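Local coordinates for protein CytC3 (Streptomyces, PDB 3GJA) that is a nonheme iron halogenase with a beta-barrel fold of the phytanoyl-CoA dioxygenase family, and probably installs halogen on an unactivated carbon of its substrate, at residues Asn9-Pro14 and Val90-Gly95; Glu35-Arg40 and Thr151-Ser156; Ser52-Pro57 and His71-Leu76; Thr127-Ile132 and Thr275-Gly280. All coordinates share one frame; numbering follows the deposited sequence.

Contact 1: residues Asn9-Pro14 and Val90-Gly95; sequences NFTFSP and VGSLIG
Phe12 lays one edge of its ring against the end of Leu93, with CD2 of Phe12 3.4 Å from CD1 of Leu93, while its CB rests on CB of Ser92. The large apolar ring suits this buried place because it fills the space between Leu93 and Val17. Its backbone N-H is bonded separately and gives the polar link, running from Phe12 N to Ser92 OG over 2.9 Å at 159°. The same hydroxyl is also bonded to Asp88 O one turn back, so serine binds its own helix and the incoming loop at once. Thr11 presses its methyl on this oxygen, CG2 lying just 2.9 Å from Ser92 OG, a tight fit. Its chi1 of -59° sets OG1 beside the backbone N, where Asn9 OD1 takes bonds from both Thr11 N and Thr11 OG1 and closes an Asx turn. With an alanine here, Asn9 OD1 would probably lose one of its two donors and a gap would open beside Ser92. Beyond the contact, Phe12 and Leu93 touch Val17 and Phe20 of helix 14-23, whereas Val90 packs on strands 147-152 and 253-262, so helix 84-94 lies between the N-terminal segments and the main sheet.

Contact 2: residues Glu35-Arg40 and Thr151-Ser156; sequences EEMTRR and TAFTHS
Met37 carries most of the packing from helix 34-49, reaching toward the end of strand 147-152. Its first torsion (chi1 -176°) swings CG clear of the backbone N, and two bends further out take the chain across the strand end. CG of Met37 lies 3.7 Å from Ala152 O, and SD is 3.8 Å from Thr151 CG2. The methyl CE comes to 3.3 Å from CE1 of Phe153. The sulfur of Met37 is 4.5 Å from the centre of the Phe153 ring and 54° off its normal, an oblique Met-aromatic contact. One residue on, Thr38 uses a water instead of direct touch; its OG1 lies 2.8 Å from the water, which donates to Phe153 O over the same 2.8 Å. Thr38 OG1 also bonds to Pro34 O within its own helix. The end of Arg40 leads away from the strand, pairing NE with Glu36 OE2 at 2.8 Å and its NH2 with Glu79. The Phe153 ring also meets those of Trp41, from the same helix as Met37, and Phe256, and packs edge-to-face with His80, which bonds to Thr151 OG1. Flexible methionine is well matched to this aromatic pocket, since its polarisable sulfur and methyl follow an uneven surface; the helix is thus joined to the barrel by dispersion, and a water bridges Thr38 OG1 to Phe153 O beside it.

Contact 3: residues Ser52-Pro57 and His71-Leu76; sequences SLAIYP and HLDIDL
Asp73 faces the backbone of Leu53 and Ala54, and a water on each side of its carboxylate bridges to the loop. Its CB lies 3.2 Å from Leu53 O, and its carboxylate spans the bend of the loop, each oxygen receiving a hydrogen from a different water. OD2 of Asp73 is 2.7 Å from the first water, which accepts from Leu53 N; OD1 of Asp73 is 2.8 Å from the second, which in turn accepts from Ile55 N over 3.0 Å. A chi1 of 72° places the carboxylate between its own backbone N and carbonyl carbon, and the short aspartate stem keeps it close to the loop backbone, where each oxygen meets its water, while Ala54 brings its CA, not a bulky side chain, up to the carboxylate. Beside them Ile55 and Leu72 meet through their methyl ends, CD1 of Ile55 to CD1 of Leu72 at 3.5 Å.

A second layer surrounds these residues. Ile55 CG1 sits 3.7 Å above the centre of the Tyr56 ring, and Leu72 CG lies over one face of the His71 ring, toward its rim; ND1 of that histidine bonds to Ser103 OG. Arg70 forms a salt bridge to Asp73 OD2, and Arg308 holds Asp73 O. A buried carboxylate with an arginine and two ordered waters is therefore well provided for, and would probably stay ionised; it joins the loop after helix 34-49 to the turn leading into helix 75-82, partly through two bound waters.

Contact 4: residues Thr127-Ile132 and Thr275-Gly280; sequences TGKPQI and TEYGDG. With ACT (acetate ion), chain C.
Tyr277 and Gln131 lie nearly flat to one another, ring and amide planes 11° apart, yet they are not stacked: Gln131 OE1 comes to the ring's edge, 4.0 Å from CE2 of Tyr277. The phenol oxygen runs on between two aliphatic stems, Tyr277 OH being 3.6 Å from both Gln131 CG and Lys129 CB. Lys129 crosses with its extended chain, so CD approaches CE1 of the ring obliquely. A chi1 of -175° turns the Tyr277 ring away from its own backbone N and out to this place. Over one face of the ring, toward the rim, lies a water that is 2.7 Å from Thr127 OG1 and donates a hydrogen to Tyr277 O. Gly278 follows in a classic beta bulge with Tyr277 opposite Ile281; a side chain there would point at Thr127, and at these backbone angles its CB would also jam against the preceding carbonyl O.

The amide of Gln131 is engaged at both ends. NE2 of Gln131 donates to the acetate oxygen O over 2.9 Å at 153° and also bonds Thr122 O, while OE1 is held by Arg102. A leucine in its place would probably leave Arg102, Thr122 O and the acetate without these partners. Asp279 OD2 lies 3.4 Å from the acetate CH3. Lys62, Arg102 and His125 N also bind the acetate, which probably came from the crystallisation liquor; these positive groups and N-H donors are consistent with a site that can accept a small anion.

Contacts 2, 3 and 4 form a chain of touching neighbours from one side of the protein to the other. Arg40 NH1 of contact 2 is 3.7 Å from Leu76 CD1 of contact 3, whose Tyr56 CB is 3.7 Å from Gly280 O of contact 4. Contact 1 touches none of them, its centre about 23 Å from that of contact 2 and about 30 Å from that of contact 4, on the opposite side of the chain's centre. Contact 2 sets helix 34-49 on strand 147-152; contact 1 sets the N-terminal loop on helix 84-94, whose Val90 packs on that strand. Contact 3 joins a loop to the turn before helix 75-82, contact 4 a loop to strand 276-278 beside the acetate.

Contact 1: residues Asn9-Pro14 and Val90-Gly95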
loop_
_atom_site.group_PDB
_atom_site.type_symbol
_atom_site.label_atom_id
_atom_site.label_comp_id
_atom_site.label_asym_id
_atom_site.label_seq_id
_atom_site.Cartn_x
_atom_site.Cartn_y
_atom_site.Cartn_z
ATOM N N ASN A 9 12.564 -0.910 17.941
ATOM C CA ASN A 9 11.868 -2.009 17.291
ATOM C C ASN A 9 10.379 -1.665 17.237
ATOM O O ASN A 9 9.852 -1.063 18.172
ATOM C CB ASN A 9 12.100 -3.284 18.108
ATOM C CG ASN A 9 11.288 -4.457 17.615
ATOM O OD1 ASN A 9 10.060 -4.423 17.617
ATOM N ND2 ASN A 9 11.974 -5.515 17.202
ATOM N N PHE A 10 9.703 -2.034 16.152
ATOM C CA PHE A 10 8.276 -1.743 16.032
ATOM C C PHE A 10 7.428 -2.983 15.769
ATOM O O PHE A 10 6.311 -2.892 15.262
ATOM C CB PHE A 10 8.050 -0.696 14.942
ATOM C CG PHE A 10 8.602 0.652 15.290
ATOM C CD1 PHE A 10 7.924 1.488 16.171
ATOM C CD2 PHE A 10 9.825 1.070 14.781
ATOM C CE1 PHE A 10 8.459 2.721 16.542
ATOM C CE2 PHE A 10 10.370 2.296 15.148
ATOM C CZ PHE A 10 9.686 3.122 16.029
ATOM N N THR A 11 7.968 -4.140 16.128
ATOM C CA THR A 11 7.278 -5.411 15.961
ATOM C C THR A 11 5.982 -5.390 16.764
ATOM O O THR A 11 5.927 -4.803 17.837
ATOM C CB THR A 11 8.148 -6.576 16.479
ATOM O OG1 THR A 11 9.388 -6.599 15.764
ATOM C CG2 THR A 11 7.432 -7.907 16.292
ATOM N N PHE A 12 4.936 -6.021 16.245
ATOM C CA PHE A 12 3.675 -6.064 16.972
ATOM C C PHE A 12 3.775 -7.046 18.133
ATOM O O PHE A 12 4.552 -7.997 18.095
ATOM C CB PHE A 12 2.530 -6.515 16.065
ATOM C CG PHE A 12 1.935 -5.419 15.237
ATOM C CD1 PHE A 12 1.544 -4.218 15.824
ATOM C CD2 PHE A 12 1.712 -5.607 13.877
ATOM C CE1 PHE A 12 0.933 -3.220 15.070
ATOM C CE2 PHE A 12 1.102 -4.617 13.110
ATOM C CZ PHE A 12 0.711 -3.420 13.708
ATOM N N SER A 13 2.976 -6.808 19.164
ATOM C CA SER A 13 2.949 -7.685 20.319
ATOM C C SER A 13 2.127 -8.898 19.904
ATOM O O SER A 13 1.420 -8.856 18.900
ATOM C CB SER A 13 2.259 -6.990 21.489
ATOM O OG SER A 13 0.874 -6.831 21.227
ATOM N N PRO A 14 2.207 -9.998 20.664
ATOM C CA PRO A 14 1.424 -11.181 20.294
ATOM C C PRO A 14 -0.077 -10.884 20.276
ATOM O O PRO A 14 -0.823 -11.454 19.479
ATOM C CB PRO A 14 1.813 -12.199 21.365
ATOM C CG PRO A 14 2.166 -11.334 22.544
ATOM C CD PRO A 14 2.968 -10.238 21.902
ATOM N N VAL A 90 4.586 -4.784 9.581
ATOM C CA VAL A 90 4.131 -5.680 8.528
ATOM C C VAL A 90 4.845 -7.021 8.702
ATOM O O VAL A 90 4.233 -8.086 8.582
ATOM C CB VAL A 90 4.451 -5.123 7.128
ATOM C CG1 VAL A 90 4.088 -6.152 6.063
ATOM C CG2 VAL A 90 3.681 -3.834 6.895
ATOM N N GLY A 91 6.142 -6.947 8.999
ATOM C CA GLY A 91 6.952 -8.139 9.191
ATOM C C GLY A 91 6.432 -9.055 10.280
ATOM O O GLY A 91 6.580 -10.269 10.190
ATOM N N SER A 92 5.835 -8.479 11.318
ATOM C CA SER A 92 5.277 -9.274 12.404
ATOM C C SER A 92 4.065 -10.058 11.900
ATOM O O SER A 92 3.636 -11.025 12.529
ATOM C CB SER A 92 4.818 -8.370 13.546
ATOM O OG SER A 92 5.818 -7.441 13.902
ATOM N N LEU A 93 3.519 -9.639 10.763
ATOM C CA LEU A 93 2.334 -10.276 10.206
ATOM C C LEU A 93 2.591 -11.306 9.123
ATOM O O LEU A 93 2.023 -12.395 9.149
ATOM C CB LEU A 93 1.385 -9.205 9.657
ATOM C CG LEU A 93 0.394 -8.492 10.587
ATOM C CD1 LEU A 93 0.961 -8.300 11.967
ATOM C CD2 LEU A 93 0.022 -7.157 9.957
ATOM N N ILE A 94 3.442 -10.968 8.164
ATOM C CA ILE A 94 3.713 -11.890 7.072
ATOM C C ILE A 94 5.181 -12.260 6.859
ATOM O O ILE A 94 5.532 -12.829 5.823
ATOM C CB ILE A 94 3.128 -11.345 5.753
ATOM C CG1 ILE A 94 3.719 -9.969 5.441
ATOM C CG2 ILE A 94 1.607 -11.238 5.871
ATOM C CD1 ILE A 94 3.324 -9.437 4.077
ATOM N N GLY A 95 6.036 -11.935 7.827
ATOM C CA GLY A 95 7.441 -12.294 7.707
ATOM C C GLY A 95 8.423 -11.162 7.477
ATOM O O GLY A 95 8.080 -10.147 6.871
#

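Contact 2: residues Glu35-Arg40 and Thr151-Ser156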
loop_
_atom_site.group_PDB
_atom_site.type_symbol
_atom_site.label_atom_id
_atom_site.label_comp_id
_atom_site.label_asym_id
_atom_site.label_seq_id
_atom_site.Cartn_x
_atom_site.Cartn_y
_atom_site.Cartn_z
ATOM N N GLU A 35 2.953 16.884 12.700
ATOM C CA GLU A 35 3.675 17.987 12.064
ATOM C C GLU A 35 4.761 17.489 11.128
ATOM O O GLU A 35 5.065 18.129 10.121
ATOM C CB GLU A 35 4.309 18.900 13.113
ATOM C CG GLU A 35 3.614 18.890 14.452
ATOM C CD GLU A 35 3.845 17.594 15.201
ATOM O OE1 GLU A 35 5.016 17.285 15.517
ATOM O OE2 GLU A 35 2.857 16.881 15.472
ATOM N N GLU A 36 5.351 16.353 11.475
ATOM C CA GLU A 36 6.406 15.755 10.669
ATOM C C GLU A 36 5.823 15.216 9.363
ATOM O O GLU A 36 6.377 15.446 8.294
ATOM C CB GLU A 36 7.093 14.631 11.463
ATOM C CG GLU A 36 8.133 13.819 10.689
ATOM C CD GLU A 36 9.181 14.684 10.002
ATOM O OE1 GLU A 36 9.410 15.824 10.457
ATOM O OE2 GLU A 36 9.786 14.219 9.015
ATOM N N MET A 37 4.698 14.510 9.446
ATOM C CA MET A 37 4.074 13.970 8.238
ATOM C C MET A 37 3.680 15.119 7.326
ATOM O O MET A 37 3.870 15.052 6.109
ATOM C CB MET A 37 2.818 13.160 8.573
ATOM C CG MET A 37 2.181 12.483 7.353
ATOM S SD MET A 37 3.136 11.057 6.761
ATOM C CE MET A 37 4.078 11.768 5.420
ATOM N N THR A 38 3.133 16.176 7.925
ATOM C CA THR A 38 2.698 17.341 7.165
ATOM C C THR A 38 3.880 17.973 6.451
ATOM O O THR A 38 3.791 18.329 5.273
ATOM C CB THR A 38 1.999 18.389 8.081
ATOM O OG1 THR A 38 0.707 17.896 8.464
ATOM C CG2 THR A 38 1.820 19.724 7.361
ATOM N N ARG A 39 4.992 18.098 7.165
ATOM C CA ARG A 39 6.203 18.675 6.601
ATOM C C ARG A 39 6.617 17.895 5.347
ATOM O O ARG A 39 6.947 18.486 4.322
ATOM C CB ARG A 39 7.334 18.618 7.629
ATOM C CG ARG A 39 8.339 19.749 7.506
ATOM C CD ARG A 39 9.691 19.409 8.144
ATOM N NE ARG A 39 10.547 18.675 7.212
ATOM C CZ ARG A 39 10.778 17.371 7.275
ATOM N NH1 ARG A 39 10.224 16.650 8.235
ATOM N NH2 ARG A 39 11.542 16.787 6.368
ATOM N N ARG A 40 6.600 16.566 5.444
ATOM C CA ARG A 40 6.974 15.691 4.325
ATOM C C ARG A 40 6.001 15.809 3.156
ATOM O O ARG A 40 6.406 15.950 2.003
ATOM C CB ARG A 40 7.020 14.231 4.792
ATOM C CG ARG A 40 8.211 13.905 5.659
ATOM C CD ARG A 40 8.059 12.588 6.396
ATOM N NE ARG A 40 9.297 12.271 7.101
ATOM C CZ ARG A 40 10.279 11.532 6.594
ATOM N NH1 ARG A 40 10.165 11.016 5.375
ATOM N NH2 ARG A 40 11.391 11.336 7.294
ATOM N N THR A 151 -1.213 5.200 4.913
ATOM C CA THR A 151 -0.802 6.326 5.746
ATOM C C THR A 151 -1.584 7.582 5.379
ATOM O O THR A 151 -1.720 7.920 4.202
ATOM C CB THR A 151 0.710 6.641 5.585
ATOM O OG1 THR A 151 1.487 5.487 5.931
ATOM C CG2 THR A 151 1.121 7.796 6.500
ATOM N N ALA A 152 -2.096 8.274 6.388
ATOM C CA ALA A 152 -2.839 9.504 6.157
ATOM C C ALA A 152 -1.836 10.651 6.047
ATOM O O ALA A 152 -1.125 10.947 7.003
ATOM C CB ALA A 152 -3.801 9.753 7.309
ATOM N N PHE A 153 -1.762 11.280 4.878
ATOM C CA PHE A 153 -0.833 12.391 4.667
ATOM C C PHE A 153 -1.536 13.674 5.078
ATOM O O PHE A 153 -0.913 14.679 5.418
ATOM C CB PHE A 153 -0.420 12.468 3.189
ATOM C CG PHE A 153 0.745 11.569 2.826
ATOM C CD1 PHE A 153 1.229 10.624 3.728
ATOM C CD2 PHE A 153 1.348 11.670 1.579
ATOM C CE1 PHE A 153 2.296 9.795 3.396
ATOM C CE2 PHE A 153 2.422 10.838 1.232
ATOM C CZ PHE A 153 2.894 9.905 2.140
ATOM N N THR A 154 -2.855 13.603 5.027
ATOM C CA THR A 154 -3.752 14.686 5.384
ATOM C C THR A 154 -4.614 14.018 6.458
ATOM O O THR A 154 -4.535 12.805 6.623
ATOM C CB THR A 154 -4.590 15.056 4.142
ATOM O OG1 THR A 154 -4.218 16.357 3.677
ATOM C CG2 THR A 154 -6.051 14.990 4.432
ATOM N N HIS A 155 -5.412 14.762 7.209
ATOM C CA HIS A 155 -6.229 14.075 8.199
ATOM C C HIS A 155 -7.329 13.307 7.457
ATOM O O HIS A 155 -7.805 13.743 6.411
ATOM C CB HIS A 155 -6.858 15.063 9.202
ATOM C CG HIS A 155 -7.840 16.017 8.590
ATOM N ND1 HIS A 155 -8.853 16.607 9.317
ATOM C CD2 HIS A 155 -7.947 16.511 7.332
ATOM C CE1 HIS A 155 -9.540 17.422 8.536
ATOM N NE2 HIS A 155 -9.010 17.383 7.327
ATOM N N SER A 156 -7.703 12.149 7.978
ATOM C CA SER A 156 -8.766 11.365 7.366
ATOM C C SER A 156 -9.870 11.322 8.407
ATOM O O SER A 156 -9.744 10.659 9.439
ATOM C CB SER A 156 -8.298 9.947 7.040
ATOM O OG SER A 156 -9.339 9.222 6.412
HETATM O O HOH W 1 -1.250 17.186 6.609
#

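Contact 3: residues Ser52-Pro57 and His71-Leu76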
loop_
_atom_site.group_PDB
_atom_site.type_symbol
_atom_site.label_atom_id
_atom_site.label_comp_id
_atom_site.label_asym_id
_atom_site.label_seq_id
_atom_site.Cartn_x
_atom_site.Cartn_y
_atom_site.Cartn_z
ATOM N N SER A 52 9.957 13.764 -14.330
ATOM C CA SER A 52 11.166 13.563 -15.122
ATOM C C SER A 52 11.827 12.211 -14.879
ATOM O O SER A 52 12.443 11.651 -15.779
ATOM C CB SER A 52 12.178 14.680 -14.850
ATOM O OG SER A 52 12.804 14.507 -13.593
ATOM N N LEU A 53 11.696 11.678 -13.671
ATOM C CA LEU A 53 12.314 10.393 -13.364
ATOM C C LEU A 53 11.329 9.316 -12.920
ATOM O O LEU A 53 11.729 8.318 -12.328
ATOM C CB LEU A 53 13.387 10.576 -12.289
ATOM C CG LEU A 53 14.688 11.240 -12.744
ATOM C CD1 LEU A 53 15.558 11.559 -11.540
ATOM C CD2 LEU A 53 15.422 10.312 -13.701
ATOM N N ALA A 54 10.044 9.518 -13.195
ATOM C CA ALA A 54 9.033 8.536 -12.812
ATOM C C ALA A 54 9.197 7.323 -13.723
ATOM O O ALA A 54 9.504 7.468 -14.904
ATOM C CB ALA A 54 7.642 9.130 -12.965
ATOM N N ILE A 55 8.990 6.127 -13.184
ATOM C CA ILE A 55 9.161 4.933 -13.999
ATOM C C ILE A 55 8.061 4.694 -15.024
ATOM O O ILE A 55 8.276 3.964 -15.994
ATOM C CB ILE A 55 9.335 3.674 -13.133
ATOM C CG1 ILE A 55 8.066 3.384 -12.335
ATOM C CG2 ILE A 55 10.524 3.862 -12.209
ATOM C CD1 ILE A 55 8.034 1.973 -11.751
ATOM N N TYR A 56 6.889 5.295 -14.830
ATOM C CA TYR A 56 5.814 5.120 -15.805
ATOM C C TYR A 56 5.665 6.360 -16.676
ATOM O O TYR A 56 5.586 7.477 -16.180
ATOM C CB TYR A 56 4.483 4.798 -15.118
ATOM C CG TYR A 56 4.547 3.545 -14.278
ATOM C CD1 TYR A 56 5.236 2.417 -14.731
ATOM C CD2 TYR A 56 3.938 3.487 -13.027
ATOM C CE1 TYR A 56 5.321 1.267 -13.958
ATOM C CE2 TYR A 56 4.016 2.341 -12.247
ATOM C CZ TYR A 56 4.709 1.236 -12.718
ATOM O OH TYR A 56 4.797 0.099 -11.950
ATOM N N PRO A 57 5.626 6.167 -18.002
ATOM C CA PRO A 57 5.491 7.251 -18.978
ATOM C C PRO A 57 4.130 7.926 -18.921
ATOM O O PRO A 57 3.172 7.376 -18.376
ATOM C CB PRO A 57 5.713 6.537 -20.301
ATOM C CG PRO A 57 5.028 5.223 -20.047
ATOM C CD PRO A 57 5.570 4.857 -18.676
ATOM N N HIS A 71 7.597 5.758 -5.054
ATOM C CA HIS A 71 8.624 5.489 -4.064
ATOM C C HIS A 71 9.889 5.066 -4.820
ATOM O O HIS A 71 10.946 4.866 -4.223
ATOM C CB HIS A 71 8.191 4.373 -3.110
ATOM C CG HIS A 71 7.861 3.086 -3.796
ATOM N ND1 HIS A 71 6.713 2.912 -4.539
ATOM C CD2 HIS A 71 8.549 1.922 -3.885
ATOM C CE1 HIS A 71 6.708 1.696 -5.058
ATOM N NE2 HIS A 71 7.811 1.075 -4.678
ATOM N N LEU A 72 9.773 4.930 -6.141
ATOM C CA LEU A 72 10.912 4.549 -6.960
ATOM C C LEU A 72 11.629 5.756 -7.556
ATOM O O LEU A 72 12.630 5.600 -8.247
ATOM C CB LEU A 72 10.490 3.582 -8.072
ATOM C CG LEU A 72 10.059 2.205 -7.555
ATOM C CD1 LEU A 72 9.727 1.296 -8.720
ATOM C CD2 LEU A 72 11.162 1.603 -6.707
ATOM N N ASP A 73 11.123 6.960 -7.309
ATOM C CA ASP A 73 11.814 8.141 -7.818
ATOM C C ASP A 73 11.827 9.325 -6.843
ATOM O O ASP A 73 12.652 10.236 -6.975
ATOM C CB ASP A 73 11.268 8.565 -9.197
ATOM C CG ASP A 73 9.888 9.187 -9.137
ATOM O OD1 ASP A 73 8.916 8.475 -8.796
ATOM O OD2 ASP A 73 9.782 10.395 -9.455
ATOM N N ILE A 74 10.937 9.308 -5.854
ATOM C CA ILE A 74 10.896 10.390 -4.875
ATOM C C ILE A 74 11.480 9.894 -3.563
ATOM O O ILE A 74 10.938 8.979 -2.940
ATOM C CB ILE A 74 9.456 10.896 -4.651
ATOM C CG1 ILE A 74 8.892 11.421 -5.977
ATOM C CG2 ILE A 74 9.443 11.989 -3.577
ATOM C CD1 ILE A 74 7.445 11.819 -5.914
ATOM N N ASP A 75 12.588 10.508 -3.152
ATOM C CA ASP A 75 13.287 10.122 -1.930
ATOM C C ASP A 75 12.435 9.961 -0.687
ATOM O O ASP A 75 12.531 8.948 -0.007
ATOM C CB ASP A 75 14.425 11.106 -1.629
ATOM C CG ASP A 75 15.582 10.975 -2.606
ATOM O OD1 ASP A 75 15.820 9.852 -3.086
ATOM O OD2 ASP A 75 16.259 11.988 -2.885
ATOM N N LEU A 76 11.616 10.960 -0.375
ATOM C CA LEU A 76 10.762 10.901 0.812
ATOM C C LEU A 76 9.773 9.725 0.762
ATOM O O LEU A 76 9.340 9.209 1.794
ATOM C CB LEU A 76 10.012 12.227 0.963
ATOM C CG LEU A 76 10.353 13.167 2.130
ATOM C CD1 LEU A 76 11.743 12.909 2.677
ATOM C CD2 LEU A 76 10.213 14.601 1.650
HETATM O O HOH W 2 10.694 12.347 -11.139
HETATM O O HOH W 3 8.283 6.237 -10.274
#

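Contact 4: residues Thr127-Ile132 and Thr275-Gly280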
loop_
_atom_site.group_PDB
_atom_site.type_symbol
_atom_site.label_atom_id
_atom_site.label_comp_id
_atom_site.label_asym_id
_atom_site.label_seq_id
_atom_site.Cartn_x
_atom_site.Cartn_y
_atom_site.Cartn_z
ATOM N N THR A 127 -6.789 -5.911 -17.796
ATOM C CA THR A 127 -6.718 -7.265 -18.332
ATOM C C THR A 127 -7.304 -8.355 -17.448
ATOM O O THR A 127 -7.541 -9.468 -17.910
ATOM C CB THR A 127 -5.263 -7.638 -18.599
ATOM O OG1 THR A 127 -4.532 -7.545 -17.369
ATOM C CG2 THR A 127 -4.645 -6.697 -19.622
ATOM N N GLY A 128 -7.515 -8.050 -16.174
ATOM C CA GLY A 128 -8.059 -9.047 -15.271
ATOM C C GLY A 128 -7.001 -10.025 -14.796
ATOM O O GLY A 128 -7.314 -11.000 -14.108
ATOM N N LYS A 129 -5.747 -9.772 -15.162
ATOM C CA LYS A 129 -4.638 -10.642 -14.759
ATOM C C LYS A 129 -4.305 -10.465 -13.285
ATOM O O LYS A 129 -4.385 -9.357 -12.750
ATOM C CB LYS A 129 -3.374 -10.324 -15.560
ATOM C CG LYS A 129 -3.422 -10.668 -17.034
ATOM C CD LYS A 129 -2.088 -10.320 -17.679
ATOM C CE LYS A 129 -2.102 -10.559 -19.176
ATOM N NZ LYS A 129 -0.779 -10.227 -19.776
ATOM N N PRO A 130 -3.924 -11.556 -12.603
ATOM C CA PRO A 130 -3.585 -11.435 -11.186
ATOM C C PRO A 130 -2.201 -10.802 -11.099
ATOM O O PRO A 130 -1.254 -11.282 -11.723
ATOM C CB PRO A 130 -3.606 -12.880 -10.709
ATOM C CG PRO A 130 -3.065 -13.603 -11.895
ATOM C CD PRO A 130 -3.811 -12.956 -13.050
ATOM N N GLN A 131 -2.086 -9.717 -10.342
ATOM C CA GLN A 131 -0.806 -9.031 -10.207
ATOM C C GLN A 131 -0.007 -9.642 -9.067
ATOM O O GLN A 131 1.197 -9.419 -8.947
ATOM C CB GLN A 131 -1.038 -7.537 -9.952
ATOM C CG GLN A 131 -1.957 -6.877 -10.974
ATOM C CD GLN A 131 -2.270 -5.421 -10.654
ATOM O OE1 GLN A 131 -1.634 -4.509 -11.172
ATOM N NE2 GLN A 131 -3.252 -5.205 -9.789
ATOM N N ILE A 132 -0.689 -10.436 -8.249
ATOM C CA ILE A 132 -0.079 -11.074 -7.092
ATOM C C ILE A 132 -0.437 -12.557 -7.031
ATOM O O ILE A 132 -1.609 -12.923 -7.132
ATOM C CB ILE A 132 -0.567 -10.387 -5.787
ATOM C CG1 ILE A 132 0.010 -8.968 -5.694
ATOM C CG2 ILE A 132 -0.203 -11.229 -4.572
ATOM C CD1 ILE A 132 1.531 -8.912 -5.563
ATOM N N THR A 275 6.386 -5.311 -21.121
ATOM C CA THR A 275 6.721 -3.989 -20.617
ATOM C C THR A 275 5.384 -3.280 -20.435
ATOM O O THR A 275 4.987 -2.979 -19.311
ATOM C CB THR A 275 7.619 -3.201 -21.595
ATOM O OG1 THR A 275 7.027 -3.184 -22.899
ATOM C CG2 THR A 275 8.998 -3.835 -21.664
ATOM N N GLU A 276 4.684 -3.042 -21.543
ATOM C CA GLU A 276 3.375 -2.399 -21.500
ATOM C C GLU A 276 2.425 -3.430 -20.907
ATOM O O GLU A 276 2.041 -4.387 -21.577
ATOM C CB GLU A 276 2.923 -2.016 -22.907
ATOM C CG GLU A 276 1.978 -0.839 -22.928
ATOM C CD GLU A 276 2.605 0.398 -22.303
ATOM O OE1 GLU A 276 3.603 0.907 -22.861
ATOM O OE2 GLU A 276 2.106 0.856 -21.249
ATOM N N TYR A 277 2.055 -3.227 -19.646
ATOM C CA TYR A 277 1.192 -4.152 -18.917
ATOM C C TYR A 277 -0.283 -3.747 -18.865
ATOM O O TYR A 277 -1.158 -4.589 -18.656
ATOM C CB TYR A 277 1.739 -4.301 -17.495
ATOM C CG TYR A 277 1.027 -5.310 -16.626
ATOM C CD1 TYR A 277 1.204 -6.683 -16.822
ATOM C CD2 TYR A 277 0.197 -4.894 -15.584
ATOM C CE1 TYR A 277 0.572 -7.613 -15.999
ATOM C CE2 TYR A 277 -0.439 -5.815 -14.760
ATOM C CZ TYR A 277 -0.247 -7.170 -14.972
ATOM O OH TYR A 277 -0.875 -8.079 -14.155
ATOM N N GLY A 278 -0.562 -2.461 -19.057
ATOM C CA GLY A 278 -1.937 -1.994 -19.003
ATOM C C GLY A 278 -2.153 -1.027 -17.848
ATOM O O GLY A 278 -1.418 -1.057 -16.860
ATOM N N ASP A 279 -3.170 -0.180 -17.966
ATOM C CA ASP A 279 -3.487 0.818 -16.945
ATOM C C ASP A 279 -2.326 1.788 -16.769
ATOM O O ASP A 279 -2.168 2.405 -15.720
ATOM C CB ASP A 279 -3.817 0.150 -15.602
ATOM C CG ASP A 279 -5.169 -0.536 -15.610
ATOM O OD1 ASP A 279 -6.156 0.106 -16.030
ATOM O OD2 ASP A 279 -5.252 -1.708 -15.193
ATOM N N GLY A 280 -1.516 1.919 -17.813
ATOM C CA GLY A 280 -0.387 2.822 -17.758
ATOM C C GLY A 280 0.838 2.217 -17.106
ATOM O O GLY A 280 1.851 2.884 -16.949
HETATM C C ACT C . -4.597 -2.375 -11.195
HETATM O O ACT C . -4.238 -2.491 -9.900
HETATM O OXT ACT C . -5.750 -2.561 -11.524
HETATM C CH3 ACT C . -3.567 -2.013 -12.234
HETATM O O HOH W 4 -3.119 -5.242 -17.263
#